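Local coordinates for protein flavin-dependent monooxygenase, oxygenase subunit HsaA (Rhodococcus sp., PDB 2RFQ) that hydroxylates the steroid-derived phenol 3-HSA to the catechol 3,4-DHSA with reduced FMN and dioxygen, as the oxygenase component of a two-component monooxygenase in cholesterol catabolism, at residues N93-L98 and F166-I171; S118-M123 and M231-I236; P373-V378 and I389-V394. All blocks are in the same frame, centred on the assembly; numbering follows the deposited sequence.

Contact 1: residues N93-L98 and F166-I171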
loop_
_atom_site.group_PDB
_atom_site.type_symbol
_atom_site.label_atom_id
_atom_site.label_comp_id
_atom_site.label_asym_id
_atom_site.label_seq_id
_atom_site.Cartn_x
_atom_site.Cartn_y
_atom_site.Cartn_z
ATOM N N ASN A 93 -16.514 17.042 -29.775
ATOM C CA ASN A 93 -17.182 16.767 -31.067
ATOM C C ASN A 93 -18.288 15.733 -30.910
ATOM O O ASN A 93 -19.263 15.732 -31.664
ATOM C CB ASN A 93 -16.158 16.394 -32.148
ATOM C CG ASN A 93 -15.284 17.591 -32.546
ATOM O OD1 ASN A 93 -15.553 18.727 -32.135
ATOM N ND2 ASN A 93 -14.223 17.341 -33.308
ATOM N N TRP A 94 -18.130 14.889 -29.901
ATOM C CA TRP A 94 -19.182 13.987 -29.458
ATOM C C TRP A 94 -20.291 14.809 -28.767
ATOM O O TRP A 94 -21.481 14.652 -29.053
ATOM C CB TRP A 94 -18.591 12.934 -28.489
ATOM C CG TRP A 94 -19.595 11.946 -27.923
ATOM C CD1 TRP A 94 -19.891 10.698 -28.415
ATOM C CD2 TRP A 94 -20.422 12.125 -26.758
ATOM N NE1 TRP A 94 -20.877 10.097 -27.641
ATOM C CE2 TRP A 94 -21.202 10.945 -26.612
ATOM C CE3 TRP A 94 -20.569 13.157 -25.820
ATOM C CZ2 TRP A 94 -22.113 10.775 -25.579
ATOM C CZ3 TRP A 94 -21.517 12.982 -24.773
ATOM C CH2 TRP A 94 -22.263 11.807 -24.679
ATOM N N HIS A 95 -19.897 15.681 -27.848
ATOM C CA HIS A 95 -20.880 16.488 -27.103
ATOM C C HIS A 95 -21.711 17.356 -28.054
ATOM O O HIS A 95 -22.944 17.416 -27.933
ATOM C CB HIS A 95 -20.167 17.366 -26.053
ATOM C CG HIS A 95 -21.101 18.014 -25.069
ATOM N ND1 HIS A 95 -20.664 18.933 -24.140
ATOM C CD2 HIS A 95 -22.436 17.870 -24.858
ATOM C CE1 HIS A 95 -21.686 19.334 -23.397
ATOM N NE2 HIS A 95 -22.771 18.692 -23.800
ATOM N N LEU A 96 -21.060 17.986 -29.034
ATOM C CA LEU A 96 -21.798 18.853 -29.949
ATOM C C LEU A 96 -22.836 18.094 -30.782
ATOM O O LEU A 96 -23.846 18.663 -31.176
ATOM C CB LEU A 96 -20.848 19.633 -30.861
ATOM C CG LEU A 96 -21.502 20.753 -31.679
ATOM C CD1 LEU A 96 -22.142 21.813 -30.797
ATOM C CD2 LEU A 96 -20.502 21.399 -32.661
ATOM N N ALA A 97 -22.581 16.816 -31.058
ATOM C CA ALA A 97 -23.528 15.964 -31.788
ATOM C C ALA A 97 -24.887 15.878 -31.098
ATOM O O ALA A 97 -25.870 15.506 -31.730
ATOM C CB ALA A 97 -22.950 14.567 -31.936
ATOM N N LEU A 98 -24.909 16.185 -29.793
ATOM C CA LEU A 98 -26.121 16.101 -28.990
ATOM C C LEU A 98 -26.897 17.416 -28.990
ATOM O O LEU A 98 -28.096 17.422 -28.694
ATOM C CB LEU A 98 -25.812 15.662 -27.550
ATOM C CG LEU A 98 -25.013 14.362 -27.355
ATOM C CD1 LEU A 98 -24.631 14.176 -25.884
ATOM C CD2 LEU A 98 -25.832 13.193 -27.825
ATOM N N PHE A 166 -28.995 22.368 -15.098
ATOM C CA PHE A 166 -27.552 22.483 -15.297
ATOM C C PHE A 166 -27.271 22.129 -16.728
ATOM O O PHE A 166 -27.638 21.045 -17.188
ATOM C CB PHE A 166 -26.768 21.579 -14.366
ATOM C CG PHE A 166 -25.309 21.943 -14.284
ATOM C CD1 PHE A 166 -24.841 22.744 -13.242
ATOM C CD2 PHE A 166 -24.414 21.518 -15.265
ATOM C CE1 PHE A 166 -23.489 23.106 -13.171
ATOM C CE2 PHE A 166 -23.064 21.866 -15.208
ATOM C CZ PHE A 166 -22.599 22.670 -14.156
ATOM N N VAL A 167 -26.620 23.050 -17.435
ATOM C CA VAL A 167 -26.538 22.982 -18.892
ATOM C C VAL A 167 -25.119 23.293 -19.363
ATOM O O VAL A 167 -24.267 23.699 -18.563
ATOM C CB VAL A 167 -27.493 24.030 -19.522
ATOM C CG1 VAL A 167 -28.934 23.812 -19.064
ATOM C CG2 VAL A 167 -27.040 25.442 -19.151
ATOM N N SER A 168 -24.883 23.110 -20.658
ATOM C CA SER A 168 -23.711 23.684 -21.308
ATOM C C SER A 168 -24.147 24.793 -22.249
ATOM O O SER A 168 -25.049 24.602 -23.070
ATOM C CB SER A 168 -22.940 22.625 -22.112
ATOM O OG SER A 168 -22.408 21.633 -21.245
ATOM N N PHE A 169 -23.494 25.945 -22.122
ATOM C CA PHE A 169 -23.708 27.061 -23.036
ATOM C C PHE A 169 -22.654 27.008 -24.126
ATOM O O PHE A 169 -21.446 27.027 -23.836
ATOM C CB PHE A 169 -23.583 28.386 -22.278
ATOM C CG PHE A 169 -24.510 28.501 -21.095
ATOM C CD1 PHE A 169 -25.853 28.857 -21.269
ATOM C CD2 PHE A 169 -24.041 28.253 -19.808
ATOM C CE1 PHE A 169 -26.693 28.944 -20.165
ATOM C CE2 PHE A 169 -24.890 28.359 -18.689
ATOM C CZ PHE A 169 -26.204 28.706 -18.871
ATOM N N LEU A 170 -23.097 26.964 -25.383
ATOM C CA LEU A 170 -22.175 26.970 -26.524
ATOM C C LEU A 170 -21.991 28.425 -26.977
ATOM O O LEU A 170 -22.965 29.083 -27.369
ATOM C CB LEU A 170 -22.746 26.129 -27.690
ATOM C CG LEU A 170 -22.029 26.190 -29.055
ATOM C CD1 LEU A 170 -20.622 25.579 -29.020
ATOM C CD2 LEU A 170 -22.919 25.491 -30.138
ATOM N N ILE A 171 -20.758 28.920 -26.892
ATOM C CA ILE A 171 -20.469 30.336 -27.124
ATOM C C ILE A 171 -19.304 30.483 -28.110
ATOM O O ILE A 171 -18.287 29.779 -27.959
ATOM C CB ILE A 171 -20.120 31.049 -25.787
ATOM C CG1 ILE A 171 -21.242 30.805 -24.763
ATOM C CG2 ILE A 171 -19.877 32.553 -26.027
ATOM C CD1 ILE A 171 -21.178 31.655 -23.453
HETATM O O HOH W 1 -24.666 19.817 -21.781
#
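His95 and Ser168 are brought together by different first torsions: the imidazole swings away from its own backbone N (chi1 -169°) and reaches off helix 80-96, while the serine OG lies beside the backbone N and opposite the carbonyl carbon (chi1 -65°), turned to the ring from strand 162-172. OG comes up to the rim of the imidazole in its plane, 3.2 Å from His95 CE1, a van der Waals approach to a carbon. The polar link is made by a water that also lies in the ring plane, 3.0 Å from His95 NE2 and 2.9 Å from Ser168 OG. ND1, the other ring nitrogen, is hydrogen-bonded to OH of Tyr120, a probable FMN-binding residue. Beside this polar pair, Leu96 and Leu170 meet by their methyl ends, CD1 of Leu96 lying 3.8 Å from CD2 of Leu170, with the two side chains crossing at about a right angle. Val107 of helix 101-108 touches both leucines. The contact thus docks the C-terminal part of an N-terminal-domain helix on the beta domain of the acyl-CoA dehydrogenase-like fold. With a partner at each nitrogen, the imidazole is probably fixed in rotation, and the buried serine hydroxyl is coupled through water and ring to the tyrosine of the probable flavin site.

Contact 2: residues S118-M123 and M231-I236; sequences SSYAPM and MPWGTI
Tyr120 and Trp233 reach toward each other from backbones 11.9 Å apart at their CA atoms, one in the loop just after strand 116-119, the other in the first turn of helix 233-266, where Pro232 is the N-cap and its O accepts from the N of both Thr235 and Ile236. CG of Trp233, anti to the backbone N (chi1 -175°), carries the indole across the gap. The rings form a T-shaped (edge-to-face) pair with planes at 80° and six-membered-ring centroids 5.1 Å apart: the indole presents its benzo edge to a face of the phenol. CZ2 of Trp233 sits over that face toward its rim, 3.6 Å from Tyr120 CE2, and CH2 of Trp233 lies 3.5 Å from Tyr120 OH. Ser118 CB lies over the opposite face, toward the rim, 3.7 Å above the Tyr120 plane. In this acyl-CoA dehydrogenase-like fold the pair joins the beta domain to the start of the C-terminal helical domain, and Ser118, Ser119 and Tyr120 probably help bind FMN. Replacing Tyr120 by an alanine would probably leave the Trp233 edge without its aromatic face and His95 ND1 without its hydroxyl partner. His237 stacks on Trp233 and meets Tyr120 edge-to-face.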
loop_
_atom_site.group_PDB
_atom_site.type_symbol
_atom_site.label_atom_id
_atom_site.label_comp_id
_atom_site.label_asym_id
_atom_site.label_seq_id
_atom_site.Cartn_x
_atom_site.Cartn_y
_atom_site.Cartn_z
ATOM N N SER A 118 -13.701 23.522 -23.626
ATOM C CA SER A 118 -14.768 23.496 -22.620
ATOM C C SER A 118 -14.300 23.893 -21.255
ATOM O O SER A 118 -13.097 23.953 -20.987
ATOM C CB SER A 118 -15.349 22.084 -22.500
ATOM O OG SER A 118 -14.358 21.221 -21.937
ATOM N N SER A 119 -15.269 24.136 -20.381
ATOM C CA SER A 119 -14.998 24.153 -18.950
ATOM C C SER A 119 -16.326 23.774 -18.330
ATOM O O SER A 119 -17.263 24.562 -18.355
ATOM C CB SER A 119 -14.530 25.537 -18.496
ATOM O OG SER A 119 -14.295 25.569 -17.088
ATOM N N TYR A 120 -16.429 22.537 -17.843
ATOM C CA TYR A 120 -17.761 22.039 -17.429
ATOM C C TYR A 120 -18.125 22.311 -15.981
ATOM O O TYR A 120 -19.315 22.238 -15.611
ATOM C CB TYR A 120 -17.900 20.545 -17.732
ATOM C CG TYR A 120 -17.948 20.187 -19.199
ATOM C CD1 TYR A 120 -18.987 20.637 -20.027
ATOM C CD2 TYR A 120 -16.961 19.368 -19.762
ATOM C CE1 TYR A 120 -19.019 20.269 -21.395
ATOM C CE2 TYR A 120 -16.985 18.998 -21.102
ATOM C CZ TYR A 120 -18.023 19.460 -21.923
ATOM O OH TYR A 120 -18.082 19.092 -23.257
ATOM N N ALA A 121 -17.127 22.647 -15.157
ATOM C CA ALA A 121 -17.388 23.005 -13.761
ATOM C C ALA A 121 -18.177 24.313 -13.714
ATOM O O ALA A 121 -17.982 25.186 -14.565
ATOM C CB ALA A 121 -16.085 23.171 -13.001
ATOM N N PRO A 122 -19.079 24.465 -12.730
ATOM C CA PRO A 122 -19.881 25.682 -12.745
ATOM C C PRO A 122 -19.078 26.889 -12.287
ATOM O O PRO A 122 -18.857 27.075 -11.085
ATOM C CB PRO A 122 -21.011 25.387 -11.749
ATOM C CG PRO A 122 -20.451 24.345 -10.819
ATOM C CD PRO A 122 -19.425 23.563 -11.609
HETATM N N MSE A 123 -18.633 27.687 -13.249
HETATM C CA MSE A 123 -17.892 28.914 -12.967
HETATM C C MSE A 123 -18.546 30.117 -13.641
HETATM O O MSE A 123 -17.916 31.167 -13.860
HETATM C CB MSE A 123 -16.413 28.739 -13.343
HETATM C CG MSE A 123 -15.735 27.757 -12.405
HETATM SE SE MSE A 123 -13.818 27.565 -12.772
HETATM C CE MSE A 123 -13.907 26.088 -13.997
HETATM N N MSE A 231 -24.194 6.804 -25.613
HETATM C CA MSE A 231 -23.336 6.479 -24.464
HETATM C C MSE A 231 -23.561 7.479 -23.326
HETATM O O MSE A 231 -23.766 8.650 -23.590
HETATM C CB MSE A 231 -21.855 6.499 -24.861
HETATM C CG MSE A 231 -21.493 5.405 -25.842
HETATM SE SE MSE A 231 -21.161 3.701 -24.913
HETATM C CE MSE A 231 -19.475 4.196 -24.000
ATOM N N PRO A 232 -23.509 7.008 -22.063
ATOM C CA PRO A 232 -23.714 7.901 -20.927
ATOM C C PRO A 232 -22.557 8.871 -20.722
ATOM O O PRO A 232 -21.398 8.457 -20.776
ATOM C CB PRO A 232 -23.860 6.930 -19.731
ATOM C CG PRO A 232 -23.100 5.727 -20.120
ATOM C CD PRO A 232 -23.306 5.610 -21.641
ATOM N N TRP A 233 -22.883 10.153 -20.508
ATOM C CA TRP A 233 -21.868 11.165 -20.195
ATOM C C TRP A 233 -21.000 10.756 -19.007
ATOM O O TRP A 233 -19.793 11.051 -18.998
ATOM C CB TRP A 233 -22.555 12.504 -19.894
ATOM C CG TRP A 233 -21.624 13.687 -19.662
ATOM C CD1 TRP A 233 -21.537 14.431 -18.522
ATOM C CD2 TRP A 233 -20.710 14.294 -20.604
ATOM N NE1 TRP A 233 -20.621 15.443 -18.682
ATOM C CE2 TRP A 233 -20.104 15.391 -19.946
ATOM C CE3 TRP A 233 -20.346 14.019 -21.924
ATOM C CZ2 TRP A 233 -19.162 16.220 -20.568
ATOM C CZ3 TRP A 233 -19.378 14.836 -22.547
ATOM C CH2 TRP A 233 -18.807 15.930 -21.864
ATOM N N GLY A 234 -21.607 10.104 -18.013
ATOM C CA GLY A 234 -20.879 9.698 -16.804
ATOM C C GLY A 234 -19.754 8.705 -17.071
ATOM O O GLY A 234 -18.850 8.545 -16.244
ATOM N N THR A 235 -19.848 7.977 -18.197
ATOM C CA THR A 235 -18.714 7.204 -18.698
ATOM C C THR A 235 -17.822 7.978 -19.693
ATOM O O THR A 235 -16.600 7.972 -19.584
ATOM C CB THR A 235 -19.184 5.877 -19.331
ATOM O OG1 THR A 235 -19.776 5.067 -18.308
ATOM C CG2 THR A 235 -17.998 5.110 -19.936
ATOM N N ILE A 236 -18.442 8.617 -20.673
ATOM C CA ILE A 236 -17.689 9.269 -21.755
ATOM C C ILE A 236 -16.727 10.347 -21.269
ATOM O O ILE A 236 -15.545 10.383 -21.692
ATOM C CB ILE A 236 -18.700 9.872 -22.770
ATOM C CG1 ILE A 236 -19.418 8.715 -23.505
ATOM C CG2 ILE A 236 -18.016 10.876 -23.731
ATOM C CD1 ILE A 236 -18.542 8.002 -24.602
#

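Contact 3: residues P373-V378 and I389-V394; sequences PERAYV and ITDTMV
Asp391 OD1 is gripped from opposite faces of its carboxylate plane, by Arg375 NH2 and by the backbone N of Met393. The second bond, 2.9 Å from Met393 N to Asp391 OD1, closes an Asx turn in the C-terminal tail, with Met393 the centre of an inverse gamma turn. The first belongs to a side-on, two-nitrogen salt bridge that ties this tail back to helix 373-384: Arg375 NE donates to Asp391 OD2 and NH2 to OD1, each at 2.9 Å and nearly straight. Both oxygens are approached on the syn side but from out of the carboxylate plane, OD1 more than OD2, the guanidinium and carboxylate planes being 30° apart. Arg375 is extended from CG to NE (chi2 174°, chi3 -175°), which carries the guanidinium from the helix to the carboxylate. Selenomethionine Met393 lies across one face of that group, with SE 3.7 Å above its plane toward the rim, so charge holds the arginine's edge and an apolar chain its face. At the end of the tail, the carboxylate of Val394 forms a salt bridge with Arg319 of helix 316-344. A water donates to both Asp391 OD2 and the backbone O of Arg375, 2.8 Å from each.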
loop_
_atom_site.group_PDB
_atom_site.type_symbol
_atom_site.label_atom_id
_atom_site.label_comp_id
_atom_site.label_asym_id
_atom_site.label_seq_id
_atom_site.Cartn_x
_atom_site.Cartn_y
_atom_site.Cartn_z
ATOM N N PRO A 373 -11.434 9.734 -6.455
ATOM C CA PRO A 373 -11.804 8.309 -6.433
ATOM C C PRO A 373 -12.886 7.985 -5.424
ATOM O O PRO A 373 -13.796 7.182 -5.726
ATOM C CB PRO A 373 -10.486 7.597 -6.105
ATOM C CG PRO A 373 -9.694 8.640 -5.300
ATOM C CD PRO A 373 -10.109 9.988 -5.838
ATOM N N GLU A 374 -12.836 8.610 -4.238
ATOM C CA GLU A 374 -13.864 8.310 -3.230
ATOM C C GLU A 374 -15.274 8.674 -3.689
ATOM O O GLU A 374 -16.238 7.997 -3.349
ATOM C CB GLU A 374 -13.538 8.957 -1.893
ATOM C CG GLU A 374 -12.320 8.329 -1.268
ATOM C CD GLU A 374 -11.027 9.073 -1.577
ATOM O OE1 GLU A 374 -11.000 10.034 -2.400
ATOM O OE2 GLU A 374 -10.018 8.656 -0.965
ATOM N N ARG A 375 -15.402 9.708 -4.509
ATOM C CA ARG A 375 -16.712 10.068 -5.001
ATOM C C ARG A 375 -17.318 8.861 -5.746
ATOM O O ARG A 375 -18.461 8.467 -5.478
ATOM C CB ARG A 375 -16.599 11.268 -5.945
ATOM C CG ARG A 375 -17.917 11.630 -6.578
ATOM C CD ARG A 375 -17.795 12.916 -7.391
ATOM N NE ARG A 375 -19.100 13.330 -7.915
ATOM C CZ ARG A 375 -19.340 14.496 -8.523
ATOM N NH1 ARG A 375 -18.371 15.398 -8.675
ATOM N NH2 ARG A 375 -20.567 14.769 -8.974
ATOM N N ALA A 376 -16.543 8.280 -6.666
ATOM C CA ALA A 376 -17.043 7.138 -7.444
ATOM C C ALA A 376 -17.196 5.893 -6.570
ATOM O O ALA A 376 -18.163 5.132 -6.734
ATOM C CB ALA A 376 -16.141 6.851 -8.653
ATOM N N TYR A 377 -16.232 5.680 -5.662
ATOM C CA TYR A 377 -16.238 4.465 -4.826
ATOM C C TYR A 377 -17.425 4.443 -3.877
ATOM O O TYR A 377 -18.106 3.413 -3.745
ATOM C CB TYR A 377 -14.952 4.337 -4.006
ATOM C CG TYR A 377 -13.683 4.124 -4.795
ATOM C CD1 TYR A 377 -13.702 3.587 -6.092
ATOM C CD2 TYR A 377 -12.460 4.431 -4.222
ATOM C CE1 TYR A 377 -12.498 3.381 -6.823
ATOM C CE2 TYR A 377 -11.245 4.213 -4.921
ATOM C CZ TYR A 377 -11.280 3.706 -6.224
ATOM O OH TYR A 377 -10.103 3.505 -6.940
ATOM N N VAL A 378 -17.688 5.584 -3.245
ATOM C CA VAL A 378 -18.831 5.667 -2.331
ATOM C C VAL A 378 -20.112 5.412 -3.111
ATOM O O VAL A 378 -20.979 4.656 -2.657
ATOM C CB VAL A 378 -18.854 7.023 -1.596
ATOM C CG1 VAL A 378 -20.171 7.237 -0.852
ATOM C CG2 VAL A 378 -17.659 7.094 -0.634
ATOM N N ILE A 389 -29.098 6.761 -4.921
ATOM C CA ILE A 389 -27.965 7.533 -5.427
ATOM C C ILE A 389 -28.475 8.814 -6.069
ATOM O O ILE A 389 -29.358 8.753 -6.921
ATOM C CB ILE A 389 -27.184 6.715 -6.474
ATOM C CG1 ILE A 389 -26.421 5.586 -5.768
ATOM C CG2 ILE A 389 -26.249 7.622 -7.306
ATOM C CD1 ILE A 389 -25.948 4.490 -6.662
ATOM N N THR A 390 -27.930 9.960 -5.666
ATOM C CA THR A 390 -28.313 11.250 -6.270
ATOM C C THR A 390 -27.189 11.906 -7.079
ATOM O O THR A 390 -27.432 12.852 -7.833
ATOM C CB THR A 390 -28.782 12.267 -5.217
ATOM O OG1 THR A 390 -27.743 12.485 -4.266
ATOM C CG2 THR A 390 -30.045 11.774 -4.482
ATOM N N ASP A 391 -25.968 11.406 -6.921
ATOM C CA ASP A 391 -24.829 11.935 -7.672
ATOM C C ASP A 391 -25.124 11.703 -9.162
ATOM O O ASP A 391 -25.542 10.591 -9.574
ATOM C CB ASP A 391 -23.563 11.207 -7.219
ATOM C CG ASP A 391 -22.281 11.773 -7.815
ATOM O OD1 ASP A 391 -22.316 12.512 -8.821
ATOM O OD2 ASP A 391 -21.226 11.426 -7.255
ATOM N N THR A 392 -24.931 12.740 -9.972
ATOM C CA THR A 392 -25.235 12.644 -11.399
ATOM C C THR A 392 -24.013 12.269 -12.266
ATOM O O THR A 392 -24.153 12.084 -13.481
ATOM C CB THR A 392 -25.821 13.956 -11.938
ATOM O OG1 THR A 392 -24.819 14.969 -11.890
ATOM C CG2 THR A 392 -27.019 14.414 -11.090
HETATM N N MSE A 393 -22.839 12.152 -11.641
HETATM C CA MSE A 393 -21.605 11.853 -12.387
HETATM C C MSE A 393 -21.519 10.316 -12.515
HETATM O O MSE A 393 -20.751 9.628 -11.829
HETATM C CB MSE A 393 -20.370 12.493 -11.736
HETATM C CG MSE A 393 -19.106 12.330 -12.583
HETATM SE SE MSE A 393 -17.597 13.234 -11.705
HETATM C CE MSE A 393 -17.950 15.095 -12.254
ATOM N N VAL A 394 -22.365 9.801 -13.393
ATOM C CA VAL A 394 -22.513 8.353 -13.590
ATOM C C VAL A 394 -23.362 8.110 -14.835
ATOM O O VAL A 394 -23.197 7.096 -15.513
ATOM C CB VAL A 394 -23.198 7.679 -12.368
ATOM C CG1 VAL A 394 -24.602 8.279 -12.135
ATOM C CG2 VAL A 394 -23.286 6.128 -12.555
ATOM O OXT VAL A 394 -24.224 8.957 -15.142
HETATM O O HOH W 2 -20.775 10.013 -4.895
#

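Contact 1 is buried, whereas contacts 2 and 3 involve partly exposed residues. Contacts 1 and 2 both reach the beta sheet, and their segments alternate along the chain; their centres are about 9 Å apart, and His95 with Tyr120 and Trp94 with Trp233 touch between them, forming an aromatic region near the probable FMN site. Contact 3 folds the chain end back on helix 373-384 and touches contact 2 loosely, Pro232 against Val394. Chemistry follows place: water and methyl groups where the N-terminal helices meet the beta domain, aromatic rings where that domain meets the C-terminal helices, and ion pairing beside helix 373-384, where Tyr377 and Val378 pack on neighbouring subunits and Glu374 forms a salt bridge to Arg282 of one.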